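Local coordinates for protein putative S41 protease (Bacteroides fragilis NCTC 9343, PDB 3K50) that is of unknown function but, as a putative S41-family protease, probably hydrolyses peptide bonds, at residues P334-H337 with F342-N345; S21-E26 with K51-M56; L192-F197 with L239-L244. All coordinates share one frame; numbering follows the deposited sequence. Where two conformers were deposited one is given.

How the contacts relate
Followed from the N terminus, the three contacts come strictly in series, and none nests in or crosses another. Contact 2 is the first to close, bringing helix 18-26 and the end of helix 45-52 together over the 24 residues between its segments. Contact 3 closes a longer loop of 41 residues and joins the end of strand 187-194 and the loop after it to the start of helix 239-249. Contact 1 is the tightest closure, a hairpin with four residues between its segments. Contacts 1 and 2 pack directly on each other, Phe335 against Glu26 and Leu344 against Met23, tying the N-terminal helices to the hairpin. Contact 3 stands apart, its centre about 22 Å from that of contact 1.

Contact 1: P334-H337 with F342-N345; sequences PFVH and FILN
The beta hairpin formed by strands 330-336 and 342-352 draws together near its turn, where Phe335 pairs with Leu344 in antiparallel register. This is a hydrogen-bonded pair: Phe335 N gives to Leu344 O at 2.8 Å, and Leu344 N returns a bond of 2.8 Å to Phe335 O. A third bond runs from His337 N to Phe342 O at 3.0 Å. The pairs Pro334-Asn345 and Val336-Ile343 are non-hydrogen-bonded and turn to the other face of the sheet. There Pro334 CB rests 3.7 Å from Ile343 CG2, and Val336 and Ile343 both reach Leu66.

The turn end is aromatic. His337 CB stands over one face of the Phe342 ring, a CH-pi contact 4.0 Å from the centroid, while His337 CD2 approaches Phe342 CE2 to 3.6 Å, the two rings meeting obliquely at 38°. Phe342 reaches this place because a chi1 of 67° sets CG in the cleft flanked by both main-chain neighbours of CA, N and C, which brings the ring back toward the partner strand. Beyond the pair, His337 ND1 is hydrogen-bonded to Thr339 N within the turn, and Trp18 meets the imidazole edge-to-face. On the Phe335 face, the Phe335 ring receives Leu344 O at its edge, 3.8 Å from CD1, and helix 18-26 packs against both residues. The alternation of hydrogen-bonded and non-hydrogen-bonded pairs is characteristic of an antiparallel beta hairpin, here part of a larger antiparallel sheet in which the backbones of Ile343 and Asn345 also bond to Asp64 and Lys62.

Contact 2: S21-E26 with K51-M56; sequences SVMRQE and KAVASM
Helix 18-26 and the last turn of helix 45-52 come together with the CA atoms of Met23 and Ala52 8.7 Å apart, a separation that one long side chain spans, with no hydrogen bond between the segments. That side chain is Met23, built as selenomethionine. Its CG is anti to the carbonyl carbon, the chain runs extended from CA to SE (chi2 -178°), and a bend at chi3 of 73° then turns the methyl along the end of the partner helix. SE and CE both stand 4.0 Å from Ala52 CB, so the alanine methyl meets both the selenium and the terminal methyl. CE also lies 3.9 Å from Ala52 O. One residue on, the backbone leaves helical geometry at Val53, whose CB points away; even so, CG1 approaches Met23 CE to 4.3 Å.

The helix exit is held separately, by a hydrogen bond between Ala54 N and the hydroxyl of Tyr27. Met23 also packs on Phe48 and Leu49 of helix 45-52 and on Leu344 and Leu346 of strand 342-352, so its side chain is wedged where the two N-terminal helices meet that strand.

Contact 3: L192-F197 with L239-L244; sequences LMYNEF and LDCAQL
Phe197 turns the edge of its ring to the first turn of helix 239-249, where CD2 comes within 3.6 Å of Ala242 N and CE2 within 3.8 Å of Ala242 CB. Ala242 N and Cys241 CB both lie at this edge, near the ring plane. One face is taken by Tyr194, whose CE2 stands 3.6 Å above the centre of the Phe197 ring, while Phe197 CD2 lies in the plane of the Tyr194 ring. Tyr194 ends strand 187-194 and Phe197 lies in the loop after it, so the two aromatics pack on each other as they meet the helix.

Cys241 CB touches both, 3.9 Å from Phe197 CB and 3.6 Å from Tyr194 OH. With SG anti to its own carbonyl carbon (chi1 -67°), the sulfur lies against the backbone of the loop, 3.8 Å from Phe197 C. Asn209 of helix 207-221 touches the same cysteine, and Ala304, Ala305 and Val308 of helix 304-312 pack on Phe197. Ser238 OG is hydrogen-bonded to Cys241 N at the helix start, and Tyr194 O is bonded to Asn234 ND2.

No hydrogen bond crosses from the strand end and the loop after it to the helix. The contact is mainly van der Waals, and even Tyr194 OH and Ala242 N take part without a hydrogen bond between the segments. The fit therefore probably rests on close packing, with the short side chains of Cys241 and Ala242 set against the two rings.

Contact 1: P334-H337 with F342-N345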
loop_
_atom_site.group_PDB
_atom_site.type_symbol
_atom_site.label_atom_id
_atom_site.label_comp_id
_atom_site.label_asym_id
_atom_site.label_seq_id
_atom_site.Cartn_x
_atom_site.Cartn_y
_atom_site.Cartn_z
ATOM N N PRO A 334 -11.526 -10.203 -6.199
ATOM C CA PRO A 334 -12.233 -9.543 -7.298
ATOM C C PRO A 334 -13.228 -10.423 -8.071
ATOM O O PRO A 334 -12.944 -11.595 -8.344
ATOM C CB PRO A 334 -11.117 -9.143 -8.242
ATOM C CG PRO A 334 -10.020 -10.105 -7.969
ATOM C CD PRO A 334 -10.118 -10.510 -6.543
ATOM N N PHE A 335 -14.392 -9.848 -8.389
ATOM C CA PHE A 335 -15.393 -10.486 -9.213
ATOM C C PHE A 335 -15.711 -9.438 -10.285
ATOM O O PHE A 335 -16.034 -8.302 -9.956
ATOM C CB PHE A 335 -16.629 -10.871 -8.396
ATOM C CG PHE A 335 -16.357 -11.901 -7.342
ATOM C CD1 PHE A 335 -15.925 -11.533 -6.088
ATOM C CD2 PHE A 335 -16.507 -13.255 -7.631
ATOM C CE1 PHE A 335 -15.670 -12.515 -5.100
ATOM C CE2 PHE A 335 -16.216 -14.224 -6.681
ATOM C CZ PHE A 335 -15.757 -13.839 -5.419
ATOM N N VAL A 336 -15.570 -9.805 -11.548
ATOM C CA VAL A 336 -15.819 -8.891 -12.681
ATOM C C VAL A 336 -17.224 -9.051 -13.187
ATOM O O VAL A 336 -17.670 -10.189 -13.388
ATOM C CB VAL A 336 -14.834 -9.158 -13.834
ATOM C CG1 VAL A 336 -14.910 -8.057 -14.875
ATOM C CG2 VAL A 336 -13.416 -9.220 -13.303
ATOM N N HIS A 337 -17.956 -7.940 -13.356
ATOM C CA HIS A 337 -19.326 -8.006 -13.874
ATOM C C HIS A 337 -19.242 -8.574 -15.299
ATOM O O HIS A 337 -18.327 -8.222 -16.020
ATOM C CB HIS A 337 -20.001 -6.648 -13.948
ATOM C CG HIS A 337 -21.475 -6.712 -14.229
ATOM N ND1 HIS A 337 -21.990 -6.832 -15.505
ATOM C CD2 HIS A 337 -22.552 -6.637 -13.404
ATOM C CE1 HIS A 337 -23.312 -6.870 -15.450
ATOM N NE2 HIS A 337 -23.681 -6.719 -14.187
ATOM N N PHE A 342 -17.252 -3.340 -14.434
ATOM C CA PHE A 342 -16.730 -2.921 -13.149
ATOM C C PHE A 342 -16.294 -4.183 -12.428
ATOM O O PHE A 342 -16.628 -5.296 -12.828
ATOM C CB PHE A 342 -17.734 -2.124 -12.318
ATOM C CG PHE A 342 -18.936 -2.911 -11.842
ATOM C CD1 PHE A 342 -18.918 -3.578 -10.629
ATOM C CD2 PHE A 342 -20.107 -2.892 -12.571
ATOM C CE1 PHE A 342 -20.055 -4.232 -10.157
ATOM C CE2 PHE A 342 -21.244 -3.545 -12.132
ATOM C CZ PHE A 342 -21.227 -4.220 -10.923
ATOM N N ILE A 343 -15.514 -3.976 -11.392
ATOM C CA ILE A 343 -14.989 -5.041 -10.547
ATOM C C ILE A 343 -15.526 -4.813 -9.141
ATOM O O ILE A 343 -15.432 -3.677 -8.622
ATOM C CB ILE A 343 -13.465 -5.000 -10.435
ATOM C CG1 ILE A 343 -12.780 -5.118 -11.809
ATOM C CG2 ILE A 343 -12.966 -6.119 -9.463
ATOM C CD1 ILE A 343 -11.327 -4.722 -11.777
ATOM N N LEU A 344 -16.100 -5.883 -8.580
ATOM C CA LEU A 344 -16.568 -5.964 -7.186
ATOM C C LEU A 344 -15.469 -6.647 -6.395
ATOM O O LEU A 344 -15.207 -7.828 -6.622
ATOM C CB LEU A 344 -17.825 -6.801 -7.063
ATOM C CG LEU A 344 -18.330 -7.167 -5.640
ATOM C CD1 LEU A 344 -18.479 -5.877 -4.803
ATOM C CD2 LEU A 344 -19.659 -7.928 -5.677
ATOM N N ASN A 345 -14.758 -5.873 -5.567
ATOM C CA ASN A 345 -13.740 -6.388 -4.663
ATOM C C ASN A 345 -14.508 -6.705 -3.383
ATOM O O ASN A 345 -14.867 -5.801 -2.629
ATOM C CB ASN A 345 -12.630 -5.383 -4.448
ATOM C CG ASN A 345 -11.708 -5.264 -5.675
ATOM O OD1 ASN A 345 -11.685 -4.243 -6.376
ATOM N ND2 ASN A 345 -11.005 -6.333 -5.964
#

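Contact 2: S21-E26 with K51-M56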
loop_
_atom_site.group_PDB
_atom_site.type_symbol
_atom_site.label_atom_id
_atom_site.label_comp_id
_atom_site.label_asym_id
_atom_site.label_seq_id
_atom_site.Cartn_x
_atom_site.Cartn_y
_atom_site.Cartn_z
ATOM N N SER A 21 -26.574 -11.297 -6.528
ATOM C CA SER A 21 -26.337 -12.727 -6.631
ATOM C C SER A 21 -24.914 -13.108 -6.274
ATOM O O SER A 21 -24.751 -13.946 -5.417
ATOM C CB SER A 21 -26.727 -13.243 -8.017
ATOM O OG SER A 21 -26.036 -12.537 -9.016
ATOM N N VAL A 22 -23.898 -12.504 -6.898
ATOM C CA VAL A 22 -22.528 -12.784 -6.549
ATOM C C VAL A 22 -22.322 -12.584 -5.031
ATOM O O VAL A 22 -21.610 -13.363 -4.422
ATOM C CB VAL A 22 -21.542 -11.958 -7.398
ATOM C CG1 VAL A 22 -21.765 -10.473 -7.176
ATOM C CG2 VAL A 22 -20.093 -12.361 -7.066
HETATM N N MSE A 23 -22.983 -11.597 -4.409
HETATM C CA MSE A 23 -22.789 -11.367 -2.968
HETATM C C MSE A 23 -23.483 -12.442 -2.125
HETATM O O MSE A 23 -22.932 -12.954 -1.188
HETATM C CB MSE A 23 -23.300 -9.961 -2.539
HETATM C CG MSE A 23 -22.341 -8.834 -2.916
HETATM SE SE MSE A 23 -23.004 -7.090 -2.280
HETATM C CE MSE A 23 -22.672 -7.289 -0.350
ATOM N N ARG A 24 -24.715 -12.777 -2.461
ATOM C CA ARG A 24 -25.428 -13.760 -1.652
ATOM C C ARG A 24 -24.689 -15.146 -1.719
ATOM O O ARG A 24 -24.744 -15.913 -0.781
ATOM C CB ARG A 24 -26.936 -13.772 -1.999
ATOM C CG ARG A 24 -27.614 -12.513 -1.460
ATOM C CD ARG A 24 -29.131 -12.416 -1.642
ATOM N NE ARG A 24 -29.694 -11.123 -1.213
ATOM C CZ ARG A 24 -29.944 -10.758 0.042
ATOM N NH1 ARG A 24 -29.712 -11.561 1.066
ATOM N NH2 ARG A 24 -30.448 -9.558 0.275
ATOM N N GLN A 25 -23.950 -15.418 -2.796
ATOM C CA GLN A 25 -23.251 -16.674 -2.912
ATOM C C GLN A 25 -21.860 -16.617 -2.295
ATOM O O GLN A 25 -21.469 -17.541 -1.586
ATOM C CB GLN A 25 -23.147 -17.112 -4.395
ATOM C CG GLN A 25 -22.206 -18.361 -4.644
ATOM C CD GLN A 25 -22.548 -19.653 -3.832
ATOM O OE1 GLN A 25 -21.641 -20.337 -3.336
ATOM N NE2 GLN A 25 -23.847 -19.965 -3.685
ATOM N N GLU A 26 -21.126 -15.531 -2.539
ATOM C CA GLU A 26 -19.699 -15.475 -2.231
ATOM C C GLU A 26 -19.239 -14.650 -1.039
ATOM O O GLU A 26 -18.107 -14.793 -0.616
ATOM C CB GLU A 26 -18.967 -14.863 -3.429
ATOM C CG GLU A 26 -19.220 -15.492 -4.771
ATOM C CD GLU A 26 -18.606 -16.868 -4.938
ATOM O OE1 GLU A 26 -17.829 -17.289 -4.088
ATOM O OE2 GLU A 26 -18.900 -17.531 -5.946
ATOM N N LYS A 51 -25.500 -0.128 0.565
ATOM C CA LYS A 51 -26.734 -0.554 1.220
ATOM C C LYS A 51 -26.771 -2.046 1.517
ATOM O O LYS A 51 -27.468 -2.461 2.444
ATOM C CB LYS A 51 -28.009 -0.233 0.362
ATOM C CG LYS A 51 -28.513 1.241 0.309
ATOM N N ALA A 52 -26.050 -2.851 0.740
ATOM C CA ALA A 52 -26.078 -4.329 0.886
ATOM C C ALA A 52 -25.028 -4.925 1.814
ATOM O O ALA A 52 -25.185 -6.039 2.292
ATOM C CB ALA A 52 -25.919 -4.981 -0.509
ATOM N N VAL A 53 -23.925 -4.244 2.044
ATOM C CA VAL A 53 -22.896 -4.798 2.906
ATOM C C VAL A 53 -23.396 -4.972 4.341
ATOM O O VAL A 53 -24.330 -4.348 4.753
ATOM C CB VAL A 53 -21.615 -3.930 2.965
ATOM C CG1 VAL A 53 -20.865 -3.962 1.604
ATOM C CG2 VAL A 53 -21.955 -2.529 3.459
ATOM N N ALA A 54 -22.736 -5.858 5.059
ATOM C CA ALA A 54 -22.919 -6.089 6.475
ATOM C C ALA A 54 -22.337 -4.870 7.193
ATOM O O ALA A 54 -21.433 -4.242 6.689
ATOM C CB ALA A 54 -22.159 -7.331 6.895
ATOM N N SER A 55 -22.850 -4.548 8.378
ATOM C CA SER A 55 -22.351 -3.382 9.121
ATOM C C SER A 55 -20.891 -3.496 9.501
ATOM O O SER A 55 -20.257 -2.479 9.718
ATOM C CB SER A 55 -23.166 -3.137 10.364
ATOM O OG SER A 55 -24.514 -2.944 10.009
HETATM N N MSE A 56 -20.366 -4.726 9.538
HETATM C CA MSE A 56 -18.943 -4.953 9.864
HETATM C C MSE A 56 -18.051 -4.523 8.728
HETATM O O MSE A 56 -16.870 -4.301 8.931
HETATM C CB MSE A 56 -18.667 -6.416 10.162
HETATM C CG MSE A 56 -19.417 -7.003 11.393
HETATM SE SE MSE A 56 -21.154 -7.650 11.008
HETATM C CE MSE A 56 -20.770 -9.333 9.907
#

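Contact 3: L192-F197 with L239-L244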
loop_
_atom_site.group_PDB
_atom_site.type_symbol
_atom_site.label_atom_id
_atom_site.label_comp_id
_atom_site.label_asym_id
_atom_site.label_seq_id
_atom_site.Cartn_x
_atom_site.Cartn_y
_atom_site.Cartn_z
ATOM N N LEU A 192 13.676 -2.494 2.283
ATOM C CA LEU A 192 12.806 -2.709 1.152
ATOM C C LEU A 192 11.541 -1.878 1.216
ATOM O O LEU A 192 10.743 -2.034 2.124
ATOM C CB LEU A 192 12.409 -4.191 1.070
ATOM C CG LEU A 192 11.464 -4.682 -0.037
ATOM C CD1 LEU A 192 12.163 -4.617 -1.395
ATOM C CD2 LEU A 192 11.027 -6.075 0.238
HETATM N N MSE A 193 11.359 -1.045 0.195
HETATM C CA MSE A 193 10.131 -0.285 -0.028
HETATM C C MSE A 193 9.286 -1.107 -1.039
HETATM O O MSE A 193 9.555 -1.078 -2.230
HETATM C CB MSE A 193 10.455 1.123 -0.511
HETATM C CG MSE A 193 9.362 2.099 -0.324
HETATM SE SE MSE A 193 7.599 1.777 -1.139
HETATM C CE MSE A 193 6.704 3.288 -0.259
ATOM N N TYR A 194 8.311 -1.872 -0.510
ATOM C CA TYR A 194 7.470 -2.806 -1.276
ATOM C C TYR A 194 6.075 -2.242 -1.269
ATOM O O TYR A 194 5.429 -2.200 -0.222
ATOM C CB TYR A 194 7.471 -4.188 -0.621
ATOM C CG TYR A 194 6.676 -5.265 -1.365
ATOM C CD1 TYR A 194 7.100 -5.737 -2.565
ATOM C CD2 TYR A 194 5.564 -5.866 -0.788
ATOM C CE1 TYR A 194 6.392 -6.785 -3.249
ATOM C CE2 TYR A 194 4.853 -6.896 -1.433
ATOM C CZ TYR A 194 5.275 -7.353 -2.645
ATOM O OH TYR A 194 4.596 -8.365 -3.277
ATOM N N ASN A 195 5.587 -1.819 -2.426
ATOM C CA ASN A 195 4.375 -0.963 -2.419
ATOM C C ASN A 195 3.043 -1.590 -2.774
ATOM O O ASN A 195 2.039 -0.938 -2.642
ATOM C CB ASN A 195 4.623 0.269 -3.323
ATOM C CG ASN A 195 3.862 1.512 -2.854
ATOM O OD1 ASN A 195 3.833 1.806 -1.679
ATOM N ND2 ASN A 195 3.215 2.199 -3.774
ATOM N N GLU A 196 3.037 -2.850 -3.199
ATOM C CA GLU A 196 1.816 -3.486 -3.612
ATOM C C GLU A 196 2.030 -4.980 -3.668
ATOM O O GLU A 196 3.040 -5.435 -4.178
ATOM C CB GLU A 196 1.396 -2.976 -5.008
ATOM C CG GLU A 196 0.060 -3.388 -5.377
ATOM C CD GLU A 196 -0.332 -3.025 -6.804
ATOM O OE1 GLU A 196 0.516 -2.572 -7.600
ATOM O OE2 GLU A 196 -1.520 -3.227 -7.115
ATOM N N PHE A 197 1.095 -5.740 -3.085
ATOM C CA PHE A 197 1.159 -7.197 -3.154
ATOM C C PHE A 197 0.556 -7.636 -4.498
ATOM O O PHE A 197 -0.616 -8.042 -4.594
ATOM C CB PHE A 197 0.431 -7.830 -1.951
ATOM C CG PHE A 197 1.141 -7.596 -0.631
ATOM C CD1 PHE A 197 1.048 -6.400 0.003
ATOM C CD2 PHE A 197 1.901 -8.591 -0.048
ATOM C CE1 PHE A 197 1.725 -6.173 1.192
ATOM C CE2 PHE A 197 2.576 -8.373 1.137
ATOM C CZ PHE A 197 2.495 -7.151 1.750
ATOM N N LEU A 239 -2.668 -12.438 -1.283
ATOM C CA LEU A 239 -2.153 -13.168 -0.149
ATOM C C LEU A 239 -1.057 -14.129 -0.549
ATOM O O LEU A 239 -0.236 -14.456 0.278
ATOM C CB LEU A 239 -3.269 -13.897 0.646
ATOM C CG LEU A 239 -4.222 -12.942 1.417
ATOM C CD1 LEU A 239 -5.262 -13.717 2.191
ATOM C CD2 LEU A 239 -3.498 -12.007 2.359
ATOM N N ASP A 240 -1.004 -14.548 -1.808
ATOM C CA ASP A 240 0.068 -15.436 -2.230
ATOM C C ASP A 240 1.397 -14.648 -2.229
ATOM O O ASP A 240 2.448 -15.200 -1.910
ATOM C CB ASP A 240 -0.300 -16.119 -3.553
ATOM C CG ASP A 240 -1.561 -17.144 -3.382
ATOM O OD1 ASP A 240 -1.583 -18.012 -2.447
ATOM O OD2 ASP A 240 -2.537 -17.058 -4.173
ATOM N N CYS A 241 1.347 -13.369 -2.587
ATOM C CA CYS A 241 2.512 -12.486 -2.489
ATOM C C CYS A 241 2.906 -12.354 -1.040
ATOM O O CYS A 241 4.084 -12.409 -0.717
ATOM C CB CYS A 241 2.226 -11.092 -3.079
ATOM S SG CYS A 241 1.968 -11.163 -4.863
ATOM N N ALA A 242 1.917 -12.189 -0.167
ATOM C CA ALA A 242 2.195 -12.060 1.252
ATOM C C ALA A 242 2.867 -13.322 1.843
ATOM O O ALA A 242 3.768 -13.213 2.633
ATOM C CB ALA A 242 0.912 -11.710 2.030
ATOM N N GLN A 243 2.416 -14.501 1.433
ATOM C CA GLN A 243 2.993 -15.750 1.858
ATOM C C GLN A 243 4.421 -15.820 1.405
ATOM O O GLN A 243 5.254 -16.271 2.148
ATOM C CB GLN A 243 2.192 -16.934 1.289
ATOM C CG GLN A 243 2.700 -18.296 1.777
ATOM C CD GLN A 243 2.015 -19.462 1.104
ATOM O OE1 GLN A 243 1.415 -19.296 0.043
ATOM N NE2 GLN A 243 2.143 -20.654 1.687
ATOM N N LEU A 244 4.692 -15.456 0.163
ATOM C CA LEU A 244 6.077 -15.464 -0.356
ATOM C C LEU A 244 7.018 -14.574 0.504
ATOM O O LEU A 244 8.049 -15.037 1.007
ATOM C CB LEU A 244 6.109 -15.005 -1.827
ATOM C CG LEU A 244 7.503 -14.804 -2.477
ATOM C CD1 LEU A 244 8.341 -16.075 -2.436
ATOM C CD2 LEU A 244 7.444 -14.262 -3.880
#